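Local coordinates for ferric vibriobactin ABC transporter, periplasmic ferric vibriobactin-binding protein (Vibrio cholerae, PDB 3R5T) that binds ferric vibriobactin in the periplasm and probably delivers it to an ABC transporter for uptake into the cell, at residues Lys162-Ile167 with Gln226-Phe231; Val179-Ser184 with Leu197-Pro202; Met235-Ala240 with Gln259-Gly264; Ala187-Ser192 with Glu277-Leu282. All blocks are in the same frame, centred on the assembly; numbering follows the deposited sequence. Where two conformers were deposited one is given.

Contact 1. Residues Lys162-Ile167 with Gln226-Phe231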
loop_
_atom_site.group_PDB
_atom_site.type_symbol
_atom_site.label_atom_id
_atom_site.label_comp_id
_atom_site.label_asym_id
_atom_site.label_seq_id
_atom_site.Cartn_x
_atom_site.Cartn_y
_atom_site.Cartn_z
ATOM N N LYS A 162 6.889 2.109 -24.751
ATOM C CA LYS A 162 5.688 2.594 -25.410
ATOM C C LYS A 162 4.469 1.808 -24.953
ATOM O O LYS A 162 4.576 0.628 -24.611
ATOM C CB LYS A 162 5.838 2.493 -26.927
ATOM C CG LYS A 162 7.100 3.152 -27.453
ATOM C CD LYS A 162 7.212 4.586 -26.957
ATOM C CE LYS A 162 8.511 5.231 -27.419
ATOM N NZ LYS A 162 8.628 6.643 -26.948
ATOM N N GLY A 163 3.316 2.463 -24.932
ATOM C CA GLY A 163 2.064 1.786 -24.644
ATOM C C GLY A 163 1.679 1.828 -23.178
ATOM O O GLY A 163 1.839 2.852 -22.521
ATOM N N ARG A 164 1.175 0.706 -22.670
ATOM C CA ARG A 164 0.621 0.652 -21.327
ATOM C C ARG A 164 1.274 -0.445 -20.504
ATOM O O ARG A 164 2.024 -1.265 -21.033
ATOM C CB ARG A 164 -0.881 0.382 -21.387
ATOM C CG ARG A 164 -1.627 1.330 -22.326
ATOM C CD ARG A 164 -3.126 1.102 -22.227
ATOM N NE ARG A 164 -3.523 -0.191 -22.771
ATOM C CZ ARG A 164 -4.654 -0.808 -22.442
ATOM N NH1 ARG A 164 -4.950 -1.985 -22.970
ATOM N NH2 ARG A 164 -5.488 -0.241 -21.579
ATOM N N ALA A 165 0.982 -0.428 -19.212
ATOM C CA ALA A 165 1.481 -1.458 -18.304
ATOM C C ALA A 165 0.366 -1.990 -17.432
ATOM O O ALA A 165 -0.558 -1.265 -17.079
ATOM C CB ALA A 165 2.597 -0.900 -17.426
ATOM N N ASN A 166 0.468 -3.266 -17.058
ATOM C CA ASN A 166 -0.380 -3.796 -15.994
ATOM C C ASN A 166 0.457 -4.108 -14.754
ATOM O O ASN A 166 1.681 -4.145 -14.819
ATOM C CB ASN A 166 -1.179 -5.036 -16.440
ATOM C CG ASN A 166 -0.339 -6.044 -17.163
ATOM O OD1 ASN A 166 0.726 -6.445 -16.687
ATOM N ND2 ASN A 166 -0.813 -6.475 -18.339
ATOM N N ILE A 167 -0.217 -4.285 -13.629
ATOM C CA ILE A 167 0.434 -4.617 -12.374
ATOM C C ILE A 167 -0.211 -5.878 -11.851
ATOM O O ILE A 167 -1.427 -5.931 -11.640
ATOM C CB ILE A 167 0.272 -3.490 -11.329
ATOM C CG1 ILE A 167 0.832 -2.178 -11.888
ATOM C CG2 ILE A 167 0.972 -3.875 -10.027
ATOM C CD1 ILE A 167 0.476 -0.957 -11.026
ATOM N N GLN A 226 -3.386 -7.239 -22.116
ATOM C CA GLN A 226 -2.915 -6.706 -23.390
ATOM C C GLN A 226 -1.714 -5.766 -23.299
ATOM O O GLN A 226 -1.085 -5.462 -24.320
ATOM C CB GLN A 226 -4.056 -6.018 -24.147
ATOM C CG GLN A 226 -5.244 -6.921 -24.475
ATOM C CD GLN A 226 -4.993 -7.853 -25.658
ATOM O OE1 GLN A 226 -5.936 -8.309 -26.312
ATOM N NE2 GLN A 226 -3.726 -8.137 -25.937
ATOM N N ALA A 227 -1.393 -5.306 -22.097
ATOM C CA ALA A 227 -0.333 -4.311 -21.963
ATOM C C ALA A 227 1.032 -4.837 -22.404
ATOM O O ALA A 227 1.365 -6.022 -22.252
ATOM C CB ALA A 227 -0.272 -3.747 -20.543
ATOM N N GLU A 228 1.819 -3.915 -22.939
ATOM C CA GLU A 228 3.141 -4.197 -23.459
ATOM C C GLU A 228 4.175 -4.363 -22.355
ATOM O O GLU A 228 5.283 -4.836 -22.604
ATOM C CB GLU A 228 3.576 -3.067 -24.392
ATOM C CG GLU A 228 2.692 -2.904 -25.622
ATOM C CD GLU A 228 1.615 -1.821 -25.499
ATOM O OE1 GLU A 228 1.092 -1.549 -24.389
ATOM O OE2 GLU A 228 1.279 -1.235 -26.553
ATOM N N THR A 229 3.807 -3.963 -21.141
ATOM C CA THR A 229 4.701 -4.028 -19.993
ATOM C C THR A 229 3.938 -4.590 -18.800
ATOM O O THR A 229 2.764 -4.285 -18.612
ATOM C CB THR A 229 5.275 -2.637 -19.654
ATOM O OG1 THR A 229 6.093 -2.191 -20.748
ATOM C CG2 THR A 229 6.115 -2.679 -18.380
ATOM N N THR A 230 4.598 -5.440 -18.018
ATOM C CA THR A 230 4.008 -5.984 -16.803
ATOM C C THR A 230 4.931 -5.748 -15.619
ATOM O O THR A 230 6.126 -6.025 -15.695
ATOM C CB THR A 230 3.765 -7.512 -16.915
ATOM O OG1 THR A 230 2.726 -7.768 -17.867
ATOM C CG2 THR A 230 3.366 -8.109 -15.538
ATOM N N PHE A 231 4.371 -5.224 -14.529
ATOM C CA PHE A 231 5.098 -5.086 -13.286
ATOM C C PHE A 231 4.531 -6.084 -12.283
ATOM O O PHE A 231 3.305 -6.172 -12.111
ATOM C CB PHE A 231 4.955 -3.663 -12.742
ATOM C CG PHE A 231 5.650 -2.617 -13.574
ATOM C CD1 PHE A 231 7.014 -2.431 -13.447
ATOM C CD2 PHE A 231 4.942 -1.823 -14.476
ATOM C CE1 PHE A 231 7.672 -1.481 -14.212
ATOM C CE2 PHE A 231 5.590 -0.860 -15.233
ATOM C CZ PHE A 231 6.956 -0.691 -15.104
HETATM O O HOH W 1 4.339 -0.391 -21.971
HETATM O O HOH W 2 -2.172 -1.973 -24.369
HETATM O O HOH W 3 0.470 -8.072 -20.667
#
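The methyl group of Ala165 lies against the ring edge of Phe231, with CB 3.7 Å from CE2. It also meets the Thr229 side chain. Ala165, Thr229, Ile167 and Phe231 all point to the same face of the sheet.

The backbones pair as parallel strands, Ala165 with Thr229 and Ile167 with Phe231. Asn166 bridges two residues of the other strand. Its N donates to Thr229 O at 3.0 Å, and its O accepts from Phe231 N at 2.9 Å.

The opposite face carries a side-chain bond. Thr230 OG1 donates to Asn166 OD1 at 2.7 Å, in the carbonyl plane and on a lone pair. CG of Asn166 sits between the backbone N and the carbonyl carbon (chi1 47°), which brings the amide over to Thr230. ND2 of the same amide rests near the methyl of Ala227 and reaches Ala227 O through a water.

Before the strands begin, Glu228 folds back to the loop at Gly163 and Arg164. Its OE1 takes the Arg164 N-H at 2.8 Å. The bond is nearly straight (174°), but the donor stands above the carboxylate plane. The carboxylate also packs on Gly163, where CA is 3.5 Å from OE1. A water held by Arg164 NE donates to the same OE1.

Strands 165-169 and 229-233 are adjacent inner strands of the five-stranded mixed sheet. Strand 177-180 flanks the first and strand 260-264 the second. Leu190 of helix 185-192 covers Ile167 and Phe231. On the Asn166 side, Glu198 binds Asn166 ND2.

Contact 2. Residues Val179-Ser184 with Leu197-Pro202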
loop_
_atom_site.group_PDB
_atom_site.type_symbol
_atom_site.label_atom_id
_atom_site.label_comp_id
_atom_site.label_asym_id
_atom_site.label_seq_id
_atom_site.Cartn_x
_atom_site.Cartn_y
_atom_site.Cartn_z
ATOM N N VAL A 179 -4.877 -8.646 -10.362
ATOM C CA VAL A 179 -4.397 -7.566 -11.211
ATOM C C VAL A 179 -4.847 -6.212 -10.652
ATOM O O VAL A 179 -6.021 -6.019 -10.334
ATOM C CB VAL A 179 -4.920 -7.730 -12.656
ATOM C CG1 VAL A 179 -4.408 -6.603 -13.551
ATOM C CG2 VAL A 179 -4.539 -9.104 -13.235
ATOM N N ALA A 180 -3.922 -5.266 -10.567
ATOM C CA ALA A 180 -4.245 -3.962 -9.967
ATOM C C ALA A 180 -5.332 -3.185 -10.702
ATOM O O ALA A 180 -5.372 -3.150 -11.935
ATOM C CB ALA A 180 -2.977 -3.065 -9.822
ATOM N N LYS A 181 -6.190 -2.535 -9.918
ATOM C CA LYS A 181 -7.283 -1.715 -10.436
ATOM C C LYS A 181 -6.909 -0.241 -10.365
ATOM O O LYS A 181 -5.990 0.141 -9.633
ATOM C CB LYS A 181 -8.572 -1.998 -9.652
ATOM C CG LYS A 181 -9.104 -3.416 -9.876
ATOM C CD LYS A 181 -10.252 -3.767 -8.942
ATOM C CE LYS A 181 -11.352 -2.735 -9.004
ATOM N NZ LYS A 181 -12.576 -3.245 -8.331
ATOM N N ALA A 182 -7.617 0.581 -11.142
ATOM C CA ALA A 182 -7.275 1.999 -11.303
ATOM C C ALA A 182 -7.153 2.791 -10.009
ATOM O O ALA A 182 -6.306 3.664 -9.911
ATOM C CB ALA A 182 -8.285 2.662 -12.234
ATOM N N GLN A 183 -7.996 2.499 -9.032
ATOM C CA GLN A 183 -7.988 3.263 -7.782
ATOM C C GLN A 183 -6.946 2.774 -6.779
ATOM O O GLN A 183 -6.774 3.363 -5.707
ATOM C CB GLN A 183 -9.375 3.231 -7.134
ATOM C CG GLN A 183 -10.460 3.827 -8.015
ATOM C CD GLN A 183 -11.841 3.311 -7.678
ATOM O OE1 GLN A 183 -12.726 3.257 -8.541
ATOM N NE2 GLN A 183 -12.039 2.924 -6.424
ATOM N N SER A 184 -6.257 1.680 -7.103
ATOM C CA SER A 184 -5.264 1.129 -6.172
ATOM C C SER A 184 -4.097 2.078 -5.951
ATOM O O SER A 184 -3.716 2.865 -6.847
ATOM C CB SER A 184 -4.746 -0.229 -6.670
ATOM O OG SER A 184 -3.912 -0.098 -7.816
ATOM N N LEU A 197 -1.957 2.849 -17.383
ATOM C CA LEU A 197 -2.339 1.565 -16.782
ATOM C C LEU A 197 -3.448 0.837 -17.524
ATOM O O LEU A 197 -4.435 1.450 -17.931
ATOM C CB LEU A 197 -2.762 1.757 -15.320
ATOM C CG LEU A 197 -1.646 1.889 -14.278
ATOM C CD1 LEU A 197 -0.775 0.641 -14.267
ATOM C CD2 LEU A 197 -0.809 3.130 -14.545
ATOM N N GLU A 198 -3.274 -0.474 -17.699
ATOM C CA GLU A 198 -4.353 -1.331 -18.178
ATOM C C GLU A 198 -5.223 -1.728 -16.983
ATOM O O GLU A 198 -4.708 -2.088 -15.911
ATOM C CB GLU A 198 -3.806 -2.580 -18.866
ATOM C CG GLU A 198 -4.863 -3.662 -19.120
ATOM C CD GLU A 198 -4.276 -4.903 -19.788
ATOM O OE1 GLU A 198 -3.060 -5.120 -19.663
ATOM O OE2 GLU A 198 -5.023 -5.632 -20.461
ATOM N N GLU A 199 -6.534 -1.655 -17.167
ATOM C CA GLU A 199 -7.486 -2.091 -16.149
ATOM C C GLU A 199 -7.955 -3.502 -16.485
ATOM O O GLU A 199 -8.274 -3.796 -17.633
ATOM C CB GLU A 199 -8.691 -1.142 -16.085
ATOM C CG GLU A 199 -9.817 -1.544 -15.112
ATOM C CD GLU A 199 -9.583 -1.073 -13.669
ATOM O OE1 GLU A 199 -10.504 -1.190 -12.837
ATOM O OE2 GLU A 199 -8.487 -0.587 -13.362
ATOM N N PRO A 200 -7.979 -4.392 -15.480
ATOM C CA PRO A 200 -8.511 -5.738 -15.731
ATOM C C PRO A 200 -10.022 -5.666 -15.953
ATOM O O PRO A 200 -10.688 -4.821 -15.355
ATOM C CB PRO A 200 -8.207 -6.494 -14.428
ATOM C CG PRO A 200 -8.125 -5.420 -13.382
ATOM C CD PRO A 200 -7.618 -4.177 -14.069
ATOM N N ASP A 201 -10.550 -6.516 -16.823
ATOM C CA ASP A 201 -11.985 -6.534 -17.090
ATOM C C ASP A 201 -12.736 -6.880 -15.809
ATOM O O ASP A 201 -12.512 -7.940 -15.231
ATOM C CB ASP A 201 -12.282 -7.559 -18.185
ATOM C CG ASP A 201 -13.724 -7.516 -18.672
ATOM O OD1 ASP A 201 -14.621 -7.141 -17.897
ATOM O OD2 ASP A 201 -13.959 -7.890 -19.843
ATOM N N PRO A 202 -13.624 -5.985 -15.346
ATOM C CA PRO A 202 -14.350 -6.234 -14.093
ATOM C C PRO A 202 -15.113 -7.556 -14.099
ATOM O O PRO A 202 -15.361 -8.147 -13.041
ATOM C CB PRO A 202 -15.319 -5.050 -14.005
ATOM C CG PRO A 202 -14.667 -3.966 -14.808
ATOM C CD PRO A 202 -13.950 -4.670 -15.930
HETATM O O HOH W 4 -3.113 -3.322 -13.841
#
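The carboxylate of Glu199 has Ala182 CB on one side of its plane and Lys181 CA and CB on the other. Ala182 N comes to OE2 between them, at 2.7 Å, in a weak bond bent to 129°. OE2 lies 3.4 Å from Lys181 CA and 3.4 Å from Ala182 CB. OE1 is 3.8 Å from Lys181 CB. Glu199 was modelled in two conformers, so this grip should be read with caution.

The Glu199 chain leaves with CG anti to the backbone N (chi1 176°) and then bends at chi2. The bend turns the acid onto the Lys181-Ser184 turn. Lys181 crosses it obliquely and carries its amine elsewhere, to His211 O. The two opposite charges are therefore near but not in contact.

Val179 CG1 lies over one face of the Pro200 ring, offset from its centre and 3.9 Å from Pro200 CB. Ala180 O lies beyond the CD-CG bond of the ring, 3.3 Å from Pro200 CD. A water donates to Ala180 O and to Glu198 O, bridging the two backbones.

Lys181 to Ser184 form a type I beta turn. Lys181 O accepts from both Ser184 N and Ser184 OG, the latter at 2.8 Å. Ser184 OG also caps helix 185-192 at Ala187 N.

The Ala180 side chain is about 8 Å from the bound vibriobactin. The contact joins the end of strand 177-180 to the loop that follows helix 185-192. Strand 214-217 borders it, with Leu215 touching both Lys181 and Pro200. Glu198 points away from the turn, and its carboxylate accepts from Gln226 N and Ala227 N.

Contact 3. Residues Met235-Ala240 with Gln259-Gly264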
loop_
_atom_site.group_PDB
_atom_site.type_symbol
_atom_site.label_atom_id
_atom_site.label_comp_id
_atom_site.label_asym_id
_atom_site.label_seq_id
_atom_site.Cartn_x
_atom_site.Cartn_y
_atom_site.Cartn_z
ATOM N N MET A 235 8.081 -8.724 -6.018
ATOM C CA MET A 235 9.128 -9.452 -6.740
ATOM C C MET A 235 10.271 -8.582 -7.203
ATOM O O MET A 235 10.070 -7.458 -7.642
ATOM C CB MET A 235 8.538 -10.149 -7.965
ATOM C CG MET A 235 7.656 -11.304 -7.605
ATOM S SD MET A 235 7.281 -12.317 -9.031
ATOM C CE MET A 235 6.192 -13.500 -8.242
ATOM N N THR A 236 11.480 -9.134 -7.135
ATOM C CA THR A 236 12.620 -8.582 -7.857
ATOM C C THR A 236 12.517 -8.984 -9.327
ATOM O O THR A 236 11.708 -9.844 -9.683
ATOM C CB THR A 236 13.932 -9.167 -7.318
ATOM O OG1 THR A 236 13.944 -10.587 -7.535
ATOM C CG2 THR A 236 14.074 -8.873 -5.828
ATOM N N ASP A 237 13.329 -8.368 -10.183
ATOM C CA ASP A 237 13.416 -8.791 -11.587
ATOM C C ASP A 237 13.732 -10.284 -11.737
ATOM O O ASP A 237 13.143 -10.966 -12.574
ATOM C CB ASP A 237 14.473 -7.971 -12.337
ATOM C CG ASP A 237 13.990 -6.574 -12.704
ATOM O OD1 ASP A 237 12.790 -6.251 -12.529
ATOM O OD2 ASP A 237 14.822 -5.779 -13.179
ATOM N N GLN A 238 14.664 -10.785 -10.931
ATOM C CA GLN A 238 15.038 -12.200 -10.994
ATOM C C GLN A 238 13.846 -13.081 -10.671
ATOM O O GLN A 238 13.621 -14.108 -11.310
ATOM C CB GLN A 238 16.191 -12.506 -10.038
ATOM C CG GLN A 238 16.557 -13.988 -9.922
ATOM C CD GLN A 238 16.978 -14.613 -11.237
ATOM O OE1 GLN A 238 16.714 -15.795 -11.488
ATOM N NE2 GLN A 238 17.638 -13.830 -12.084
ATOM N N GLN A 239 13.082 -12.674 -9.670
ATOM C CA GLN A 239 11.897 -13.421 -9.283
ATOM C C GLN A 239 10.822 -13.388 -10.367
ATOM O O GLN A 239 10.111 -14.379 -10.581
ATOM C CB GLN A 239 11.364 -12.881 -7.965
ATOM C CG GLN A 239 12.180 -13.356 -6.759
ATOM C CD GLN A 239 11.818 -12.643 -5.487
ATOM O OE1 GLN A 239 11.273 -11.538 -5.511
ATOM N NE2 GLN A 239 12.128 -13.265 -4.351
ATOM N N ALA A 240 10.730 -12.260 -11.066
ATOM C CA ALA A 240 9.781 -12.105 -12.166
ATOM C C ALA A 240 10.050 -13.065 -13.324
ATOM O O ALA A 240 9.187 -13.262 -14.180
ATOM C CB ALA A 240 9.808 -10.677 -12.667
ATOM N N GLN A 259 9.262 -7.289 -21.500
ATOM C CA GLN A 259 9.098 -6.131 -20.646
ATOM C C GLN A 259 8.294 -6.530 -19.421
ATOM O O GLN A 259 7.220 -5.990 -19.142
ATOM C CB GLN A 259 8.470 -4.967 -21.421
ATOM C CG GLN A 259 9.482 -4.323 -22.385
ATOM C CD GLN A 259 8.879 -3.394 -23.432
ATOM O OE1 GLN A 259 9.609 -2.835 -24.250
ATOM N NE2 GLN A 259 7.563 -3.245 -23.432
ATOM N N VAL A 260 8.833 -7.512 -18.698
ATOM C CA VAL A 260 8.273 -7.966 -17.438
ATOM C C VAL A 260 9.279 -7.641 -16.348
ATOM O O VAL A 260 10.416 -8.114 -16.389
ATOM C CB VAL A 260 8.049 -9.487 -17.430
ATOM C CG1 VAL A 260 7.521 -9.928 -16.073
ATOM C CG2 VAL A 260 7.091 -9.893 -18.528
ATOM N N TYR A 261 8.850 -6.844 -15.375
ATOM C CA TYR A 261 9.745 -6.318 -14.357
ATOM C C TYR A 261 9.186 -6.557 -12.964
ATOM O O TYR A 261 7.969 -6.564 -12.759
ATOM C CB TYR A 261 9.952 -4.810 -14.576
ATOM C CG TYR A 261 10.328 -4.453 -16.002
ATOM C CD1 TYR A 261 11.581 -4.777 -16.512
ATOM C CD2 TYR A 261 9.421 -3.813 -16.841
ATOM C CE1 TYR A 261 11.924 -4.464 -17.816
ATOM C CE2 TYR A 261 9.754 -3.497 -18.138
ATOM C CZ TYR A 261 11.004 -3.819 -18.621
ATOM O OH TYR A 261 11.334 -3.500 -19.920
ATOM N N GLY A 262 10.072 -6.775 -12.001
ATOM C CA GLY A 262 9.637 -6.770 -10.620
ATOM C C GLY A 262 9.461 -5.352 -10.125
ATOM O O GLY A 262 10.284 -4.476 -10.379
ATOM N N LEU A 263 8.376 -5.129 -9.400
ATOM C CA LEU A 263 8.138 -3.817 -8.823
ATOM C C LEU A 263 9.012 -3.638 -7.580
ATOM O O LEU A 263 9.244 -2.521 -7.121
ATOM C CB LEU A 263 6.658 -3.670 -8.502
ATOM C CG LEU A 263 6.047 -2.281 -8.362
ATOM C CD1 LEU A 263 6.258 -1.437 -9.630
ATOM C CD2 LEU A 263 4.563 -2.451 -8.048
ATOM N N GLY A 264 9.491 -4.750 -7.033
ATOM C CA GLY A 264 10.477 -4.716 -5.970
ATOM C C GLY A 264 10.093 -5.602 -4.804
ATOM O O GLY A 264 8.912 -5.872 -4.587
HETATM O O HOH W 5 12.830 -8.629 -15.159
#
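Asp237 turns its carboxylate onto the strand, where OD1 accepts from Gly262 N at 2.8 Å. The N-H meets OD1 nearly along its C-O axis. CG lies anti to the carbonyl carbon (chi1 -77°), which points the acid at the strand. OD1 also sits at the edge of the Tyr261 ring, near its plane, and 3.8 Å from Tyr261 CB. The ring meets Phe286 edge-to-face.

Ala240, one helical turn on, points its methyl at the same strand. Its CB lies 4.0 Å from Gly262 N and 4.2 Å from Val260 CG1. Asp237 and Ala240 meet the strand at Gly262, one by a hydrogen bond and one by its methyl.

Met235 contributes its carbonyl, while its side chain leads away. Met235 O accepts from Gly264 N at 2.8 Å, with the donor tilted 33° from the carbonyl plane. It also lies 3.1 Å from Gly262 CA. The bare CA of Gly262 makes this closeness possible.

Thr236 is the N-cap of helix 237-244. Its OG1 accepts from Gln239 N, and Gln239 OE1 accepts from Thr236 N at 2.9 Å. This reciprocal pair is a capping box.

The segments belong to a beta-alpha-beta crossover from strand 229-233 to strand 260-264. The helix start is fixed to the second strand mainly by polar bonds. Asp237 serves both sides: OD1 holds the strand, and OD2 makes a salt bridge to Arg285 of helix 272-286. That charge pair, with the Gly262 N-H, would be expected to favour the ionised acid.

Contact 4. Residues Ala187-Ser192 with Glu277-Leu282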
loop_
_atom_site.group_PDB
_atom_site.type_symbol
_atom_site.label_atom_id
_atom_site.label_comp_id
_atom_site.label_asym_id
_atom_site.label_seq_id
_atom_site.Cartn_x
_atom_site.Cartn_y
_atom_site.Cartn_z
ATOM N N ALA A 187 -1.508 1.346 -8.787
ATOM C CA ALA A 187 -1.783 1.929 -10.097
ATOM C C ALA A 187 -1.554 3.433 -10.074
ATOM O O ALA A 187 -0.917 3.972 -10.974
ATOM C CB ALA A 187 -3.207 1.636 -10.514
ATOM N N GLN A 188 -2.035 4.096 -9.021
ATOM C CA GLN A 188 -1.949 5.559 -8.984
ATOM C C GLN A 188 -0.501 6.025 -8.825
ATOM O O GLN A 188 -0.107 7.038 -9.400
ATOM C CB GLN A 188 -2.875 6.131 -7.905
ATOM C CG GLN A 188 -4.358 5.787 -8.166
ATOM C CD GLN A 188 -5.340 6.654 -7.391
ATOM O OE1 GLN A 188 -5.461 7.856 -7.657
ATOM N NE2 GLN A 188 -6.071 6.043 -6.441
ATOM N N LEU A 189 0.300 5.274 -8.074
ATOM C CA LEU A 189 1.719 5.591 -7.957
ATOM C C LEU A 189 2.402 5.550 -9.323
ATOM O O LEU A 189 3.104 6.489 -9.723
ATOM C CB LEU A 189 2.415 4.629 -6.987
ATOM C CG LEU A 189 3.942 4.781 -6.916
ATOM C CD1 LEU A 189 4.368 6.111 -6.320
ATOM C CD2 LEU A 189 4.535 3.670 -6.094
ATOM N N LEU A 190 2.178 4.480 -10.072
ATOM C CA LEU A 190 2.803 4.394 -11.391
ATOM C C LEU A 190 2.285 5.464 -12.360
ATOM O O LEU A 190 3.058 6.038 -13.135
ATOM C CB LEU A 190 2.656 2.982 -11.975
ATOM C CG LEU A 190 3.856 2.048 -11.754
ATOM C CD1 LEU A 190 4.402 2.085 -10.342
ATOM C CD2 LEU A 190 3.529 0.625 -12.184
ATOM N N GLN A 191 0.980 5.718 -12.318
ATOM C CA GLN A 191 0.376 6.764 -13.143
ATOM C C GLN A 191 1.068 8.104 -12.912
ATOM O O GLN A 191 1.250 8.894 -13.853
ATOM C CB GLN A 191 -1.107 6.925 -12.809
ATOM C CG GLN A 191 -2.008 5.769 -13.181
ATOM C CD GLN A 191 -3.381 5.905 -12.542
ATOM O OE1 GLN A 191 -3.889 7.019 -12.373
ATOM N NE2 GLN A 191 -3.982 4.773 -12.171
ATOM N N SER A 192 1.429 8.368 -11.651
ATOM C CA SER A 192 2.009 9.663 -11.277
ATOM C C SER A 192 3.368 9.939 -11.910
ATOM O O SER A 192 3.760 11.102 -12.034
ATOM C CB SER A 192 2.083 9.837 -9.757
ATOM O OG SER A 192 3.138 9.083 -9.191
ATOM N N GLU A 277 11.114 3.269 -2.875
ATOM C CA GLU A 277 11.893 2.168 -3.420
ATOM C C GLU A 277 11.456 1.887 -4.859
ATOM O O GLU A 277 12.287 1.691 -5.745
ATOM C CB GLU A 277 11.730 0.901 -2.568
ATOM C CG GLU A 277 12.338 1.001 -1.176
ATOM C CD GLU A 277 12.387 -0.345 -0.458
ATOM O OE1 GLU A 277 12.561 -1.383 -1.132
ATOM O OE2 GLU A 277 12.282 -0.356 0.782
ATOM N N ILE A 278 10.148 1.838 -5.077
ATOM C CA ILE A 278 9.590 1.579 -6.404
ATOM C C ILE A 278 9.999 2.630 -7.439
ATOM O O ILE A 278 10.432 2.287 -8.537
ATOM C CB ILE A 278 8.059 1.453 -6.352
ATOM C CG1 ILE A 278 7.668 0.238 -5.516
ATOM C CG2 ILE A 278 7.476 1.361 -7.754
ATOM C CD1 ILE A 278 6.195 0.177 -5.078
ATOM N N ILE A 279 9.865 3.905 -7.094
ATOM C CA ILE A 279 10.271 4.970 -7.991
ATOM C C ILE A 279 11.770 4.909 -8.252
ATOM O O ILE A 279 12.204 5.089 -9.395
ATOM C CB ILE A 279 9.858 6.347 -7.424
ATOM C CG1 ILE A 279 8.332 6.408 -7.279
ATOM C CG2 ILE A 279 10.346 7.487 -8.314
ATOM C CD1 ILE A 279 7.561 5.876 -8.480
ATOM N N ASN A 280 12.561 4.630 -7.216
ATOM C CA ASN A 280 14.005 4.458 -7.405
ATOM C C ASN A 280 14.280 3.375 -8.441
ATOM O O ASN A 280 15.166 3.530 -9.282
ATOM C CB ASN A 280 14.711 4.111 -6.092
ATOM C CG ASN A 280 14.901 5.315 -5.176
ATOM O OD1 ASN A 280 14.699 6.470 -5.568
ATOM N ND2 ASN A 280 15.299 5.041 -3.929
ATOM N N SER A 281 13.523 2.281 -8.391
ATOM C CA SER A 281 13.750 1.177 -9.328
ATOM C C SER A 281 13.419 1.608 -10.752
ATOM O O SER A 281 14.069 1.183 -11.707
ATOM C CB SER A 281 12.958 -0.083 -8.935
ATOM O OG SER A 281 11.590 -0.008 -9.314
ATOM N N LEU A 282 12.423 2.471 -10.891
ATOM C CA LEU A 282 12.040 2.956 -12.210
ATOM C C LEU A 282 13.114 3.885 -12.783
ATOM O O LEU A 282 13.419 3.821 -13.977
ATOM C CB LEU A 282 10.682 3.657 -12.153
ATOM C CG LEU A 282 9.506 2.761 -11.742
ATOM C CD1 LEU A 282 8.249 3.580 -11.804
ATOM C CD2 LEU A 282 9.399 1.531 -12.642
#
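Along residues 187-192, Leu189 is the first to meet Ile278 and Ile279 of the other helix. Its two methyls divide between two partners. CD1 meets Ile279 CD1 at 3.9 Å, and CD2 meets Ile278 CD1 at 4.0 Å. CG lies anti to the backbone N (chi1 173°), which turns the fork toward the other helix. Both isoleucines lie at a slant to it.

Leu190 follows and reaches Ile278 and Leu282. Its CB leaves at an angle to the partner helix. An unusual chi1 of -96°, away from the staggered positions, brings the end of the side chain back to it. CD1 touches Ile278 CG2 at 4.1 Å, the two side chains lying at about a right angle. The same methyl stands 4.4 Å from Leu282 CD1, a looser contact one turn further along. Ile278 is thus met by both leucines.

Ser192 turns its hydroxyl back onto its own helix. OG donates to Leu189 O at 2.6 Å. Ser281 does the same on the other helix, donating to Ile278 O. Both hydroxyls donate within their own helices, and the interface between the helices is carried by aliphatic carbons, mostly methyls.

The axes approach to 11.1 Å and cross at -41°. The helices do not pack backbone to backbone; the side chains span the distance.

The contact lies buried in one lobe of the binding protein. Phe231 of strand 229-233 touches Leu190 and Leu282, and Leu263 of strand 260-264 touches Leu190 and Ile278. Helix 137-155 closes another side, with Phe147 on Leu189 and with Trp150 and Val154 on Ile279.

How the contacts relate
Contacts 1, 2 and 3 all reach the same mixed sheet. Contact 1 joins its strands 165-169 and 229-233, while contacts 2 and 3 attach a loop and a helix start to strands 177-180 and 260-264. All three are partly buried. Contacts 1 and 3 rely on hydrogen bonds, while contact 2 has one weak bond, a bridging water and proline packing. Contact 4 is fully buried and purely apolar. It packs two helices against the sheet, where Leu190 meets Ile167 and Phe231 of contact 1 and Leu263 of contact 3. Backbone bonds link contact 1 to contact 2 (Ala180 N to Ile167 O) and to contact 3 (Tyr261 N to Thr230 O).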